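Putative vitamin-B12 independent methionine synthase family protein (Listeria monocytogenes, PDB 1YPX) probably binds zinc and may transfer a methyl group from a methylated folate to homocysteine. Local coordinates at residues E42-I46 with D63-R67; G20-R25 with L38-E42. One frame throughout, in Å; residues are numbered along the deposited sequence.

Interaction 1 of 2, residues E42-I46 with D63-R67; sequences ENTEI and DGEFR
Glu42 grips Arg67: its OE1 accepts a hydrogen bond from Arg67 NH2 at 3.0 Å, a bond that is also a salt bridge. The bond is bent, 136° at the hydrogen. NH2 meets OE1 from above the carboxylate plane, while OE1 itself stays close to the plane of the guanidinium. With CG anti to its carbonyl carbon (chi1 -63°) and the chain extended beyond, Glu42 reaches across Arg67, and OE2 comes down on the backbone at Arg67 CA, 3.3 Å away. One residue on, the amide of Asn43 stands at the guanidinium edge, its plane turned 80° from that of Arg67. Glu45 brings only its CB to the ring of Phe66, meeting the edge at CD2 (4.0 Å); its carboxylate turns to a hydrogen bond with Thr18. Ile46 touches three residues: CG2 lies against Asp63 CB at 3.7 Å, CG1 against Phe66 CB at 4.0 Å, and CD1 over one face of the Arg67 guanidinium. The opposing loop is shaped by a type I' turn from Asp63 to Phe66 and an Asx turn in which Glu65 N donates to Asp63 OD1. Helix 35-56 thus packs on the loop that follows strand 60-61, the first strand of the parallel sheet in this TIM-barrel-like fold, with Phe122 of helix 116-127 and Ile21 of helix 19-30 also touching this contact.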
loop_
_atom_site.group_PDB
_atom_site.type_symbol
_atom_site.label_atom_id
_atom_site.label_comp_id
_atom_site.label_asym_id
_atom_site.label_seq_id
_atom_site.Cartn_x
_atom_site.Cartn_y
_atom_site.Cartn_z
ATOM N N GLU A 42 17.343 0.350 13.237
ATOM C CA GLU A 42 16.288 0.509 12.248
ATOM C C GLU A 42 16.442 1.886 11.610
ATOM O O GLU A 42 16.342 2.035 10.398
ATOM C CB GLU A 42 14.900 0.425 12.890
ATOM C CG GLU A 42 14.541 -0.892 13.540
ATOM C CD GLU A 42 13.058 -0.964 13.884
ATOM O OE1 GLU A 42 12.513 0.049 14.383
ATOM O OE2 GLU A 42 12.436 -2.032 13.655
ATOM N N ASN A 43 16.694 2.884 12.449
ATOM C CA ASN A 43 16.863 4.249 11.994
ATOM C C ASN A 43 18.010 4.399 11.007
ATOM O O ASN A 43 17.911 5.144 10.030
ATOM C CB ASN A 43 17.081 5.175 13.189
ATOM C CG ASN A 43 15.779 5.626 13.808
ATOM O OD1 ASN A 43 15.743 6.568 14.599
ATOM N ND2 ASN A 43 14.695 4.957 13.443
ATOM N N THR A 44 19.096 3.682 11.279
ATOM C CA THR A 44 20.292 3.683 10.443
ATOM C C THR A 44 19.966 2.952 9.148
ATOM O O THR A 44 20.235 3.439 8.047
ATOM C CB THR A 44 21.448 2.942 11.161
ATOM O OG1 THR A 44 21.641 3.518 12.459
ATOM C CG2 THR A 44 22.746 3.034 10.363
ATOM N N GLU A 45 19.372 1.774 9.288
ATOM C CA GLU A 45 19.012 0.973 8.131
ATOM C C GLU A 45 18.048 1.696 7.211
ATOM O O GLU A 45 18.291 1.773 6.010
ATOM C CB GLU A 45 18.419 -0.358 8.582
ATOM C CG GLU A 45 19.444 -1.233 9.275
ATOM C CD GLU A 45 20.766 -1.282 8.525
ATOM O OE1 GLU A 45 20.812 -1.908 7.438
ATOM O OE2 GLU A 45 21.756 -0.679 9.014
ATOM N N ILE A 46 16.959 2.218 7.776
ATOM C CA ILE A 46 15.966 2.942 6.993
ATOM C C ILE A 46 16.685 4.046 6.226
ATOM O O ILE A 46 16.537 4.163 5.008
ATOM C CB ILE A 46 14.847 3.547 7.903
ATOM C CG1 ILE A 46 14.015 2.422 8.507
ATOM C CG2 ILE A 46 13.925 4.459 7.105
ATOM C CD1 ILE A 46 12.830 2.889 9.312
ATOM N N ASP A 63 9.898 3.496 3.996
ATOM C CA ASP A 63 10.849 3.068 4.994
ATOM C C ASP A 63 11.003 1.553 4.850
ATOM O O ASP A 63 11.496 0.865 5.744
ATOM C CB ASP A 63 10.409 3.505 6.413
ATOM C CG ASP A 63 9.257 2.685 6.978
ATOM O OD1 ASP A 63 8.730 1.780 6.287
ATOM O OD2 ASP A 63 8.878 2.961 8.139
ATOM N N GLY A 64 10.578 1.062 3.687
ATOM C CA GLY A 64 10.660 -0.352 3.354
ATOM C C GLY A 64 9.945 -1.269 4.317
ATOM O O GLY A 64 10.155 -2.484 4.298
ATOM N N GLU A 65 9.092 -0.680 5.151
ATOM C CA GLU A 65 8.330 -1.412 6.162
ATOM C C GLU A 65 9.242 -2.193 7.073
ATOM O O GLU A 65 8.846 -3.194 7.667
ATOM C CB GLU A 65 7.296 -2.322 5.498
ATOM C CG GLU A 65 6.144 -1.522 4.897
ATOM C CD GLU A 65 5.166 -2.354 4.101
ATOM O OE1 GLU A 65 4.708 -3.413 4.607
ATOM O OE2 GLU A 65 4.835 -1.931 2.967
ATOM N N PHE A 66 10.464 -1.677 7.197
ATOM C CA PHE A 66 11.525 -2.257 8.019
ATOM C C PHE A 66 11.179 -2.454 9.491
ATOM O O PHE A 66 11.686 -3.378 10.123
ATOM C CB PHE A 66 12.778 -1.385 7.904
ATOM C CG PHE A 66 13.633 -1.716 6.718
ATOM C CD1 PHE A 66 13.058 -2.178 5.540
ATOM C CD2 PHE A 66 15.016 -1.593 6.784
ATOM C CE1 PHE A 66 13.847 -2.518 4.450
ATOM C CE2 PHE A 66 15.815 -1.928 5.699
ATOM C CZ PHE A 66 15.230 -2.395 4.528
ATOM N N ARG A 67 10.336 -1.588 10.044
ATOM C CA ARG A 67 9.969 -1.711 11.445
ATOM C C ARG A 67 8.842 -2.716 11.575
ATOM O O ARG A 67 8.388 -3.014 12.678
ATOM C CB ARG A 67 9.505 -0.372 12.007
ATOM C CG ARG A 67 10.487 0.771 11.885
ATOM C CD ARG A 67 9.807 2.054 12.354
ATOM N NE ARG A 67 10.541 3.256 11.977
ATOM C CZ ARG A 67 11.728 3.597 12.471
ATOM N NH1 ARG A 67 12.315 4.716 12.062
ATOM N NH2 ARG A 67 12.322 2.826 13.374
#

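Interaction 2 of 2, residues G20-R25 with L38-E42; sequences GIKDAR and LRKIE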
loop_
_atom_site.group_PDB
_atom_site.type_symbol
_atom_site.label_atom_id
_atom_site.label_comp_id
_atom_site.label_asym_id
_atom_site.label_seq_id
_atom_site.Cartn_x
_atom_site.Cartn_y
_atom_site.Cartn_z
ATOM N N GLY A 20 21.628 -5.686 8.534
ATOM C CA GLY A 20 21.640 -4.874 9.737
ATOM C C GLY A 20 20.313 -5.012 10.470
ATOM O O GLY A 20 20.270 -5.256 11.677
ATOM N N ILE A 21 19.217 -4.855 9.738
ATOM C CA ILE A 21 17.900 -4.985 10.334
ATOM C C ILE A 21 17.604 -6.447 10.635
ATOM O O ILE A 21 16.869 -6.761 11.567
ATOM C CB ILE A 21 16.804 -4.425 9.400
ATOM C CG1 ILE A 21 15.414 -4.707 9.990
ATOM C CG2 ILE A 21 16.925 -5.052 8.036
ATOM C CD1 ILE A 21 15.172 -4.085 11.368
ATOM N N LYS A 22 18.189 -7.340 9.847
ATOM C CA LYS A 22 17.976 -8.773 10.030
ATOM C C LYS A 22 18.569 -9.224 11.364
ATOM O O LYS A 22 17.886 -9.833 12.193
ATOM C CB LYS A 22 18.644 -9.544 8.894
ATOM C CG LYS A 22 17.944 -10.822 8.518
ATOM C CD LYS A 22 16.756 -10.534 7.623
ATOM C CE LYS A 22 16.017 -11.817 7.242
ATOM N NZ LYS A 22 16.877 -12.783 6.504
ATOM N N ASP A 23 19.854 -8.920 11.545
ATOM C CA ASP A 23 20.612 -9.255 12.752
ATOM C C ASP A 23 19.970 -8.641 13.993
ATOM O O ASP A 23 19.771 -9.314 15.013
ATOM C CB ASP A 23 22.058 -8.747 12.621
ATOM C CG ASP A 23 22.915 -9.608 11.688
ATOM O OD1 ASP A 23 24.056 -9.192 11.386
ATOM O OD2 ASP A 23 22.460 -10.697 11.265
ATOM N N ALA A 24 19.653 -7.354 13.895
ATOM C CA ALA A 24 19.028 -6.629 14.990
ATOM C C ALA A 24 17.733 -7.303 15.453
ATOM O O ALA A 24 17.618 -7.686 16.617
ATOM C CB ALA A 24 18.755 -5.192 14.569
ATOM N N ARG A 25 16.765 -7.464 14.551
ATOM C CA ARG A 25 15.493 -8.084 14.922
ATOM C C ARG A 25 15.683 -9.426 15.621
ATOM O O ARG A 25 14.794 -9.890 16.335
ATOM C CB ARG A 25 14.582 -8.267 13.697
ATOM C CG ARG A 25 14.123 -6.958 13.052
ATOM C CD ARG A 25 12.958 -7.152 12.073
ATOM N NE ARG A 25 11.722 -7.568 12.738
ATOM C CZ ARG A 25 10.994 -6.800 13.550
ATOM N NH1 ARG A 25 9.888 -7.278 14.103
ATOM N NH2 ARG A 25 11.359 -5.552 13.804
ATOM N N LEU A 38 16.715 -1.326 19.563
ATOM C CA LEU A 38 16.502 -1.849 18.216
ATOM C C LEU A 38 16.069 -0.733 17.270
ATOM O O LEU A 38 16.289 -0.807 16.064
ATOM C CB LEU A 38 15.411 -2.929 18.244
ATOM C CG LEU A 38 14.764 -3.319 16.911
ATOM C CD1 LEU A 38 15.808 -3.996 16.034
ATOM C CD2 LEU A 38 13.583 -4.256 17.143
ATOM N N ARG A 39 15.457 0.305 17.819
ATOM C CA ARG A 39 14.986 1.391 16.981
ATOM C C ARG A 39 16.104 2.153 16.290
ATOM O O ARG A 39 15.973 2.549 15.127
ATOM C CB ARG A 39 14.134 2.357 17.789
ATOM C CG ARG A 39 13.500 3.396 16.904
ATOM C CD ARG A 39 12.359 4.123 17.572
ATOM N NE ARG A 39 11.751 5.048 16.630
ATOM C CZ ARG A 39 10.712 4.758 15.855
ATOM N NH1 ARG A 39 10.236 5.677 15.025
ATOM N NH2 ARG A 39 10.131 3.570 15.933
ATOM N N LYS A 40 17.202 2.357 17.010
ATOM C CA LYS A 40 18.346 3.070 16.461
ATOM C C LYS A 40 18.826 2.403 15.182
ATOM O O LYS A 40 18.889 3.038 14.134
ATOM C CB LYS A 40 19.485 3.128 17.488
ATOM C CG LYS A 40 19.408 4.311 18.469
ATOM C CD LYS A 40 19.630 5.639 17.743
ATOM C CE LYS A 40 19.584 6.832 18.683
ATOM N NZ LYS A 40 19.583 8.144 17.959
ATOM N N ILE A 41 19.163 1.124 15.261
ATOM C CA ILE A 41 19.629 0.425 14.078
ATOM C C ILE A 41 18.619 0.603 12.939
ATOM O O ILE A 41 18.990 0.963 11.818
ATOM C CB ILE A 41 19.831 -1.075 14.359
ATOM C CG1 ILE A 41 20.801 -1.262 15.522
ATOM C CG2 ILE A 41 20.404 -1.758 13.118
ATOM C CD1 ILE A 41 20.636 -2.581 16.256
ATOM N N GLU A 42 17.343 0.350 13.237
ATOM C CA GLU A 42 16.288 0.509 12.248
ATOM C C GLU A 42 16.442 1.886 11.610
ATOM O O GLU A 42 16.342 2.035 10.398
ATOM C CB GLU A 42 14.900 0.425 12.890
ATOM C CG GLU A 42 14.541 -0.892 13.540
ATOM C CD GLU A 42 13.058 -0.964 13.884
ATOM O OE1 GLU A 42 12.513 0.049 14.383
ATOM O OE2 GLU A 42 12.436 -2.032 13.655
#
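Ala24 CB packs between Leu38 and Ile41 in an antiparallel helical hairpin, where the start of helix 35-56 runs back along helix 19-30. The axes of the two short segments approach to 9.6 Å, and their directions differ by 171°. Ala24 offers a single methyl, which touches Leu38 CD1 at 3.5 Å and Ile41 CD1 at 3.6 Å. Beside it, the other branch of Ile41, CG2, rests on the backbone carbonyl oxygen of Gly20.

Ile21 can be followed outward from its backbone. Its CB points aside from the opposite helix rather than straight at it. CG1, set anti to the backbone N (chi1 174°), takes the chain toward Glu42, and the contact is made by the terminal CD1, which meets Glu42 CG at 3.9 Å. The same methyl lies a little farther from OE2, and the isoleucine crosses the Glu42 chain at a slant; the stronger polar partner of that acid is Arg67, held through OE1. Leu38 CD2 comes obliquely to within 4.2 Å of Arg25 NH2. Arg25, bent at chi3, closes this side of the hairpin with a long salt bridge: NH2 stands 3.7 Å from Glu42 OE2, with guanidinium and carboxylate only 19° from coplanar.

Overall arrangement
Both contacts use helix 35-56, and their centres lie about 8 Å apart. Interaction 1 is the more buried, joining the helix to the loop after strand 60-61 and so to the parallel sheet; interaction 2 is partly buried and farther from the centre of the chain, pairing two helices. Their chemistry follows: a charged, hydrogen-bonded grip set beside apolar contacts in the first, mostly methyl packing with one long ion pair in the second. Glu42 belongs to both, giving one carboxylate oxygen to each arginine. Ile21 also bridges them, with its CD1 against Phe66 O and its backbone N against Glu45 CG.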